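Proteasome protein (Corynebacterium glutamicum ATCC 13032, PDB 2P90) is of unknown function but belongs to the PAC2 family, whose eukaryotic members include a chaperone of proteasome assembly. Local coordinates at residues B[102-107]-B[227-232]; B[59-64]-B[120-125]. One frame throughout, in Å; residues are numbered along the deposited sequence.

Contact 1 of 2, residues B[102-107]-B[227-232]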
ATOM      1  N   LYS B 102     -19.034   2.107 -35.645  1.00 51.83           N
ATOM      2  CA  LYS B 102     -19.304   3.310 -34.868  1.00 50.48           C
ATOM      3  C   LYS B 102     -18.294   3.460 -33.696  1.00 49.87           C
ATOM      4  O   LYS B 102     -18.161   2.532 -32.862  1.00 49.98           O
ATOM      5  CB  LYS B 102     -20.724   3.266 -34.320  1.00 50.36           C
ATOM      6  CG  LYS B 102     -21.158   4.556 -33.639  1.00 49.72           C
ATOM      7  CD  LYS B 102     -22.552   4.450 -33.046  1.00 48.93           C
ATOM      8  CE  LYS B 102     -22.717   5.533 -31.982  1.00 48.60           C
ATOM      9  NZ  LYS B 102     -24.135   5.919 -31.733  1.00 49.04           N
ATOM     10  N   PRO B 103     -17.573   4.608 -33.638  1.00 48.43           N
ATOM     11  CA  PRO B 103     -16.525   4.774 -32.620  1.00 47.41           C
ATOM     12  C   PRO B 103     -17.046   5.041 -31.211  1.00 46.22           C
ATOM     13  O   PRO B 103     -18.024   5.753 -31.023  1.00 45.25           O
ATOM     14  CB  PRO B 103     -15.727   5.998 -33.119  1.00 47.92           C
ATOM     15  CG  PRO B 103     -16.724   6.799 -33.956  1.00 47.76           C
ATOM     16  CD  PRO B 103     -17.669   5.782 -34.540  1.00 48.31           C
ATOM     17  N   PHE B 104     -16.383   4.445 -30.227  1.00 45.18           N
ATOM     18  CA  PHE B 104     -16.483   4.920 -28.858  1.00 44.53           C
ATOM     19  C   PHE B 104     -15.117   4.868 -28.177  1.00 44.37           C
ATOM     20  O   PHE B 104     -14.139   4.290 -28.691  1.00 44.62           O
ATOM     21  CB  PHE B 104     -17.539   4.157 -28.045  1.00 44.44           C
ATOM     22  CG  PHE B 104     -17.245   2.691 -27.872  1.00 44.31           C
ATOM     23  CD1 PHE B 104     -16.726   2.213 -26.668  1.00 43.05           C
ATOM     24  CD2 PHE B 104     -17.505   1.785 -28.911  1.00 43.99           C
ATOM     25  CE1 PHE B 104     -16.482   0.844 -26.491  1.00 44.84           C
ATOM     26  CE2 PHE B 104     -17.266   0.422 -28.765  1.00 43.13           C
ATOM     27  CZ  PHE B 104     -16.744  -0.058 -27.549  1.00 45.65           C
ATOM     28  N   LEU B 105     -15.071   5.477 -27.002  1.00 43.92           N
ATOM     29  CA  LEU B 105     -13.838   5.597 -26.253  1.00 43.34           C
ATOM     30  C   LEU B 105     -13.846   4.723 -24.999  1.00 42.71           C
ATOM     31  O   LEU B 105     -14.843   4.615 -24.271  1.00 42.44           O
ATOM     32  CB  LEU B 105     -13.602   7.061 -25.904  1.00 42.20           C
ATOM     33  CG  LEU B 105     -12.671   7.825 -26.806  1.00 43.62           C
ATOM     34  CD1 LEU B 105     -12.845   7.559 -28.283  1.00 43.88           C
ATOM     35  CD2 LEU B 105     -12.717   9.339 -26.483  1.00 44.20           C
ATOM     36  N   MET B 106     -12.708   4.116 -24.749  1.00 41.97           N
ATOM     37  CA  MET B 106     -12.539   3.322 -23.564  1.00 41.79           C
ATOM     38  C   MET B 106     -11.234   3.684 -22.801  1.00 40.92           C
ATOM     39  O   MET B 106     -10.131   3.732 -23.364  1.00 40.49           O
ATOM     40  CB  MET B 106     -12.615   1.830 -23.934  1.00 41.28           C
ATOM     41  CG  MET B 106     -12.477   0.916 -22.734  1.00 43.73           C
ATOM     42  SD  MET B 106     -13.138  -0.748 -22.995  1.00 41.39           S
ATOM     43  CE  MET B 106     -14.438  -0.620 -21.833  1.00 44.10           C
ATOM     44  N   LEU B 107     -11.403   3.979 -21.521  1.00 40.44           N
ATOM     45  CA  LEU B 107     -10.293   4.111 -20.607  1.00 39.36           C
ATOM     46  C   LEU B 107     -10.304   2.883 -19.703  1.00 38.88           C
ATOM     47  O   LEU B 107     -11.211   2.685 -18.894  1.00 37.72           O
ATOM     48  CB  LEU B 107     -10.379   5.396 -19.780  1.00 39.63           C
ATOM     49  CG  LEU B 107      -9.286   5.580 -18.726  1.00 38.66           C
ATOM     50  CD1 LEU B 107      -7.932   5.827 -19.399  1.00 37.01           C
ATOM     51  CD2 LEU B 107      -9.666   6.732 -17.786  1.00 38.62           C
ATOM     52  N   LEU B 227     -24.787   1.335 -29.114  1.00 57.92           N
ATOM     53  CA  LEU B 227     -23.684   0.545 -29.687  1.00 57.74           C
ATOM     54  C   LEU B 227     -24.146  -0.865 -30.025  1.00 57.40           C
ATOM     55  O   LEU B 227     -25.006  -1.414 -29.352  1.00 56.65           O
ATOM     56  CB  LEU B 227     -22.461   0.489 -28.731  1.00 58.00           C
ATOM     57  CG  LEU B 227     -21.819   1.800 -28.217  1.00 59.34           C
ATOM     58  CD1 LEU B 227     -20.940   1.581 -26.942  1.00 60.70           C
ATOM     59  CD2 LEU B 227     -21.025   2.546 -29.311  1.00 60.26           C
ATOM     60  N   ASN B 228     -23.564  -1.434 -31.080  1.00 57.51           N
ATOM     61  CA  ASN B 228     -23.839  -2.807 -31.490  1.00 57.84           C
ATOM     62  C   ASN B 228     -22.646  -3.711 -31.142  1.00 57.47           C
ATOM     63  O   ASN B 228     -21.644  -3.753 -31.870  1.00 57.31           O
ATOM     64  CB  ASN B 228     -24.240  -2.858 -32.996  1.00 57.66           C
ATOM     65  CG  ASN B 228     -24.361  -4.307 -33.572  1.00 58.81           C
ATOM     66  OD1 ASN B 228     -24.255  -5.314 -32.857  1.00 57.51           O
ATOM     67  ND2 ASN B 228     -24.575  -4.392 -34.892  1.00 59.06           N
ATOM     68  N   LEU B 229     -22.780  -4.454 -30.042  1.00 57.62           N
ATOM     69  CA  LEU B 229     -21.654  -5.221 -29.486  1.00 58.18           C
ATOM     70  C   LEU B 229     -21.729  -6.749 -29.661  1.00 58.52           C
ATOM     71  O   LEU B 229     -22.743  -7.346 -29.375  1.00 58.72           O
ATOM     72  CB  LEU B 229     -21.440  -4.840 -28.010  1.00 57.78           C
ATOM     73  CG  LEU B 229     -21.192  -3.345 -27.735  1.00 58.38           C
ATOM     74  CD1 LEU B 229     -21.092  -3.058 -26.235  1.00 58.44           C
ATOM     75  CD2 LEU B 229     -19.950  -2.827 -28.462  1.00 55.62           C
ATOM     76  N   PRO B 230     -20.632  -7.394 -30.080  1.00 59.12           N
ATOM     77  CA  PRO B 230     -20.739  -8.842 -30.183  1.00 59.99           C
ATOM     78  C   PRO B 230     -20.710  -9.479 -28.779  1.00 61.06           C
ATOM     79  O   PRO B 230     -19.676  -9.477 -28.107  1.00 61.48           O
ATOM     80  CB  PRO B 230     -19.502  -9.238 -31.000  1.00 59.95           C
ATOM     81  CG  PRO B 230     -18.521  -8.125 -30.807  1.00 59.26           C
ATOM     82  CD  PRO B 230     -19.278  -6.900 -30.397  1.00 59.10           C
ATOM     83  N   LEU B 231     -21.843 -10.018 -28.344  1.00 61.78           N
ATOM     84  CA  LEU B 231     -21.988 -10.455 -26.963  1.00 62.11           C
ATOM     85  C   LEU B 231     -22.092 -11.972 -26.758  1.00 62.55           C
ATOM     86  O   LEU B 231     -22.127 -12.441 -25.611  1.00 62.53           O
ATOM     87  CB  LEU B 231     -23.201  -9.745 -26.342  1.00 62.28           C
ATOM     88  CG  LEU B 231     -23.083  -8.235 -26.058  1.00 61.97           C
ATOM     89  CD1 LEU B 231     -24.345  -7.690 -25.458  1.00 61.43           C
ATOM     90  CD2 LEU B 231     -21.931  -7.938 -25.135  1.00 61.13           C
ATOM     91  N   LEU B 232     -22.134 -12.732 -27.853  1.00 62.82           N
ATOM     92  CA  LEU B 232     -22.610 -14.131 -27.809  1.00 63.32           C
ATOM     93  C   LEU B 232     -21.735 -15.149 -27.049  1.00 62.93           C
ATOM     94  O   LEU B 232     -22.265 -16.119 -26.495  1.00 63.28           O
ATOM     95  CB  LEU B 232     -22.948 -14.663 -29.220  1.00 64.09           C
ATOM     96  CG  LEU B 232     -23.777 -13.822 -30.215  1.00 65.84           C
ATOM     97  CD1 LEU B 232     -23.651 -14.379 -31.651  1.00 67.11           C
ATOM     98  CD2 LEU B 232     -25.244 -13.651 -29.797  1.00 67.33           C
TER
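Leu227 lays its two methyl groups across the Phe104 side chain, and the distances separate their roles. CD1 of Leu227 sits 4.0 Å from the centroid of the Phe104 ring and only 14° off the ring normal, a CH-pi contact over one face. CD2 of Leu227 is shifted toward the root of the ring, 3.6 Å from Phe104 CD2 and 4.0 Å from Phe104 CB. The fork of the leucine thus spans the aromatic ring and the first carbon of its side chain, the two side chains crossing obliquely. In Phe104, chi1 of 63° sets CG between the backbone N and the carbonyl carbon and carries the ring toward 227-232, while chi2 of 102° turns its face to Leu227 CD1. Leu229 adds a looser apolar contact: its CD2 comes within 4.2 Å of Phe104 CE2, approaching obliquely. Just before the strand, the extended Lys102 brings its CE to 4.3 Å from Leu227 CD2, and its NZ continues to a hydrogen bond with the carbonyl of Asp226.

No hydrogen bond joins 102-107 to 227-232 directly. Asp98 links them instead, its OD1 bonded to Lys102 N and its OD2 to Asn228 N, so one carboxylate ties both backbones. Met106 and Leu229 both pack on Leu49 of helix 41-52, which places that helix beside the contact. This is strand-to-loop packing on one face of the mixed sheet of the PAC2 fold, where inner strand 103-108 meets the loop between helices 211-225 and 232-250.

Contact 2 of 2, residues B[59-64]-B[120-125]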
ATOM      1  N   ALA B  59      -3.955   7.221 -25.997  1.00 44.56           N
ATOM      2  CA  ALA B  59      -3.083   7.754 -24.949  1.00 44.70           C
ATOM      3  C   ALA B  59      -2.710   6.653 -23.971  1.00 44.71           C
ATOM      4  O   ALA B  59      -3.522   5.759 -23.704  1.00 45.35           O
ATOM      5  CB  ALA B  59      -3.763   8.883 -24.217  1.00 44.79           C
ATOM      6  N   SER B  60      -1.479   6.714 -23.463  1.00 43.35           N
ATOM      7  CA  SER B  60      -1.017   5.818 -22.425  1.00 42.91           C
ATOM      8  C   SER B  60      -0.630   6.613 -21.208  1.00 41.75           C
ATOM      9  O   SER B  60       0.159   7.545 -21.275  1.00 41.19           O
ATOM     10  CB  SER B  60       0.203   5.029 -22.878  1.00 43.54           C
ATOM     11  OG  SER B  60      -0.183   3.969 -23.729  1.00 47.53           O
ATOM     12  N   PHE B  61      -1.197   6.233 -20.085  1.00 40.48           N
ATOM     13  CA  PHE B  61      -0.791   6.801 -18.826  1.00 38.98           C
ATOM     14  C   PHE B  61       0.557   6.233 -18.336  1.00 38.66           C
ATOM     15  O   PHE B  61       0.932   5.063 -18.630  1.00 37.21           O
ATOM     16  CB  PHE B  61      -1.917   6.639 -17.816  1.00 38.61           C
ATOM     17  CG  PHE B  61      -3.091   7.554 -18.086  1.00 38.88           C
ATOM     18  CD1 PHE B  61      -3.254   8.726 -17.357  1.00 38.57           C
ATOM     19  CD2 PHE B  61      -4.013   7.263 -19.107  1.00 39.73           C
ATOM     20  CE1 PHE B  61      -4.348   9.599 -17.605  1.00 38.53           C
ATOM     21  CE2 PHE B  61      -5.102   8.129 -19.374  1.00 38.79           C
ATOM     22  CZ  PHE B  61      -5.265   9.305 -18.610  1.00 37.65           C
ATOM     23  N   ASN B  62       1.288   7.096 -17.635  1.00 38.00           N
ATOM     24  CA  ASN B  62       2.566   6.744 -17.029  1.00 38.78           C
ATOM     25  C   ASN B  62       2.357   6.083 -15.687  1.00 38.20           C
ATOM     26  O   ASN B  62       1.974   6.738 -14.713  1.00 38.86           O
ATOM     27  CB  ASN B  62       3.457   7.990 -16.861  1.00 39.35           C
ATOM     28  CG  ASN B  62       4.873   7.645 -16.331  1.00 42.34           C
ATOM     29  OD1 ASN B  62       5.214   6.475 -16.093  1.00 47.60           O
ATOM     30  ND2 ASN B  62       5.690   8.650 -16.180  1.00 40.41           N
ATOM     31  N   ASN B  63       2.612   4.785 -15.643  1.00 37.87           N
ATOM     32  CA  ASN B  63       2.550   3.994 -14.403  1.00 37.85           C
ATOM     33  C   ASN B  63       3.539   4.414 -13.285  1.00 37.13           C
ATOM     34  O   ASN B  63       3.286   4.193 -12.113  1.00 37.49           O
ATOM     35  CB  ASN B  63       2.742   2.523 -14.744  1.00 38.09           C
ATOM     36  CG  ASN B  63       1.497   1.890 -15.352  1.00 41.38           C
ATOM     37  OD1 ASN B  63       0.477   2.568 -15.613  1.00 42.00           O
ATOM     38  ND2 ASN B  63       1.549   0.556 -15.528  1.00 42.99           N
ATOM     39  N   ASP B  64       4.644   5.045 -13.641  1.00 36.98           N
ATOM     40  CA  ASP B  64       5.576   5.560 -12.625  1.00 37.38           C
ATOM     41  C   ASP B  64       4.946   6.687 -11.797  1.00 37.33           C
ATOM     42  O   ASP B  64       5.286   6.855 -10.617  1.00 36.76           O
ATOM     43  CB  ASP B  64       6.895   5.998 -13.251  1.00 36.54           C
ATOM     44  CG  ASP B  64       7.812   4.811 -13.615  1.00 39.31           C
ATOM     45  OD1 ASP B  64       7.529   3.628 -13.293  1.00 40.17           O
ATOM     46  OD2 ASP B  64       8.866   5.066 -14.215  1.00 44.28           O
ATOM     47  N   SER B 120      -7.651  12.506 -12.420  1.00 39.35           N
ATOM     48  CA  SER B 120      -8.988  12.880 -12.810  1.00 39.83           C
ATOM     49  C   SER B 120      -8.955  14.179 -13.645  1.00 39.81           C
ATOM     50  O   SER B 120      -9.660  14.281 -14.638  1.00 39.74           O
ATOM     51  CB  SER B 120      -9.852  12.986 -11.580  1.00 39.73           C
ATOM     52  OG  SER B 120      -9.479  14.133 -10.896  1.00 41.48           O
ATOM     53  N   ASN B 121      -8.075  15.126 -13.314  1.00 40.01           N
ATOM     54  CA  ASN B 121      -7.840  16.256 -14.206  1.00 40.76           C
ATOM     55  C   ASN B 121      -7.309  15.911 -15.603  1.00 40.74           C
ATOM     56  O   ASN B 121      -7.727  16.511 -16.556  1.00 40.30           O
ATOM     57  CB  ASN B 121      -7.009  17.340 -13.528  1.00 41.37           C
ATOM     58  CG  ASN B 121      -7.815  18.096 -12.470  1.00 44.71           C
ATOM     59  OD1 ASN B 121      -8.799  18.759 -12.787  1.00 50.73           O
ATOM     60  ND2 ASN B 121      -7.405  17.996 -11.220  1.00 46.02           N
ATOM     61  N   ALA B 122      -6.381  14.963 -15.714  1.00 40.96           N
ATOM     62  CA  ALA B 122      -5.860  14.548 -17.000  1.00 41.69           C
ATOM     63  C   ALA B 122      -6.966  13.886 -17.832  1.00 42.88           C
ATOM     64  O   ALA B 122      -7.037  14.055 -19.075  1.00 42.13           O
ATOM     65  CB  ALA B 122      -4.686  13.580 -16.810  1.00 41.31           C
ATOM     66  N   VAL B 123      -7.829  13.131 -17.142  1.00 43.26           N
ATOM     67  CA  VAL B 123      -8.926  12.489 -17.828  1.00 43.87           C
ATOM     68  C   VAL B 123      -9.963  13.508 -18.350  1.00 45.19           C
ATOM     69  O   VAL B 123     -10.447  13.374 -19.490  1.00 44.64           O
ATOM     70  CB  VAL B 123      -9.556  11.305 -17.055  1.00 43.42           C
ATOM     71  CG1 VAL B 123     -10.767  10.790 -17.831  1.00 42.15           C
ATOM     72  CG2 VAL B 123      -8.538  10.178 -16.931  1.00 42.31           C
ATOM     73  N   VAL B 124     -10.264  14.536 -17.555  1.00 46.35           N
ATOM     74  CA  VAL B 124     -11.135  15.562 -18.075  1.00 47.79           C
ATOM     75  C   VAL B 124     -10.534  16.355 -19.234  1.00 48.12           C
ATOM     76  O   VAL B 124     -11.262  16.669 -20.155  1.00 48.68           O
ATOM     77  CB  VAL B 124     -11.892  16.439 -17.025  1.00 47.75           C
ATOM     78  CG1 VAL B 124     -12.126  15.699 -15.729  1.00 47.10           C
ATOM     79  CG2 VAL B 124     -11.199  17.722 -16.793  1.00 51.07           C
ATOM     80  N   ASP B 125      -9.225  16.607 -19.248  1.00 48.29           N
ATOM     81  CA  ASP B 125      -8.635  17.249 -20.429  1.00 49.35           C
ATOM     82  C   ASP B 125      -8.782  16.381 -21.676  1.00 49.39           C
ATOM     83  O   ASP B 125      -8.838  16.903 -22.796  1.00 48.70           O
ATOM     84  CB  ASP B 125      -7.146  17.574 -20.277  1.00 50.09           C
ATOM     85  CG  ASP B 125      -6.844  18.491 -19.105  1.00 54.09           C
ATOM     86  OD1 ASP B 125      -7.688  19.380 -18.751  1.00 55.95           O
ATOM     87  OD2 ASP B 125      -5.736  18.291 -18.539  1.00 56.84           O
TER
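Asp64 OD1 is gripped by two groups, Tyr69 OH of its own chain and Gly117 N of the second subunit, while OD2 takes Asp118 N of that subunit. These amides lie in the first turn of the neighbour's helix 116-129, whose positive end would be expected to favour the carboxylate's negative charge. Asp64 therefore belongs to a subunit interface, whereas Phe61, three residues earlier in the chain, packs on helix 116-129 of its own subunit, a strand-to-helix contact of the alpha/beta PAC2 fold.

Between these two sites lies an N-cap. Asn62 OD1 accepts from Asp64 N at 2.9 Å, with an N-H...O angle of 147°. The donor stands above the carbonyl plane, 54° out of it, so the bond does not follow a lone pair. It caps the short, weakly bonded helix that begins after the strand.

The intrachain contact itself is wholly apolar, and all three side chains that touch are buried. With CG anti to the carbonyl carbon (chi1 -72°), the Phe61 ring is sent from the strand toward the helix, and CE1 and CZ lead. Ala122 CB lies at the ring edge, near its plane, 4.1 Å from Phe61 CE1. One residue further along the helix, Val123 crosses the phenylalanine side chain at about a right angle. Phe119, a turn earlier, meets the Phe61 ring edge-to-face, and Tyr9 also touches it. Of the two Val123 methyls it is CG2, anti to the carbonyl carbon, that makes the closest approach: 3.8 Å to Phe61 CZ.

Overall arrangement
Contacts 1 and 2 have centres 22 Å apart and share the mixed sheet, in which strand 103-108 is separated from strand 54-61 by strand 92-97. Their segments alternate along the chain in the order 59-64, 102-107, 120-125, 227-232, and helix 116-129 directly follows strand 103-108. Leu107 joins them: its CD1 lies 3.6 Å from Phe61 CE2, and its CD2 lies 3.7 Å from Val123 CG2. Because Phe104 and Leu107 leave the strand on opposite sides, contact 1 packs one face of the sheet and contact 2 the other. One strand thereby connects a loop between late helices to the region nearer the subunit interface.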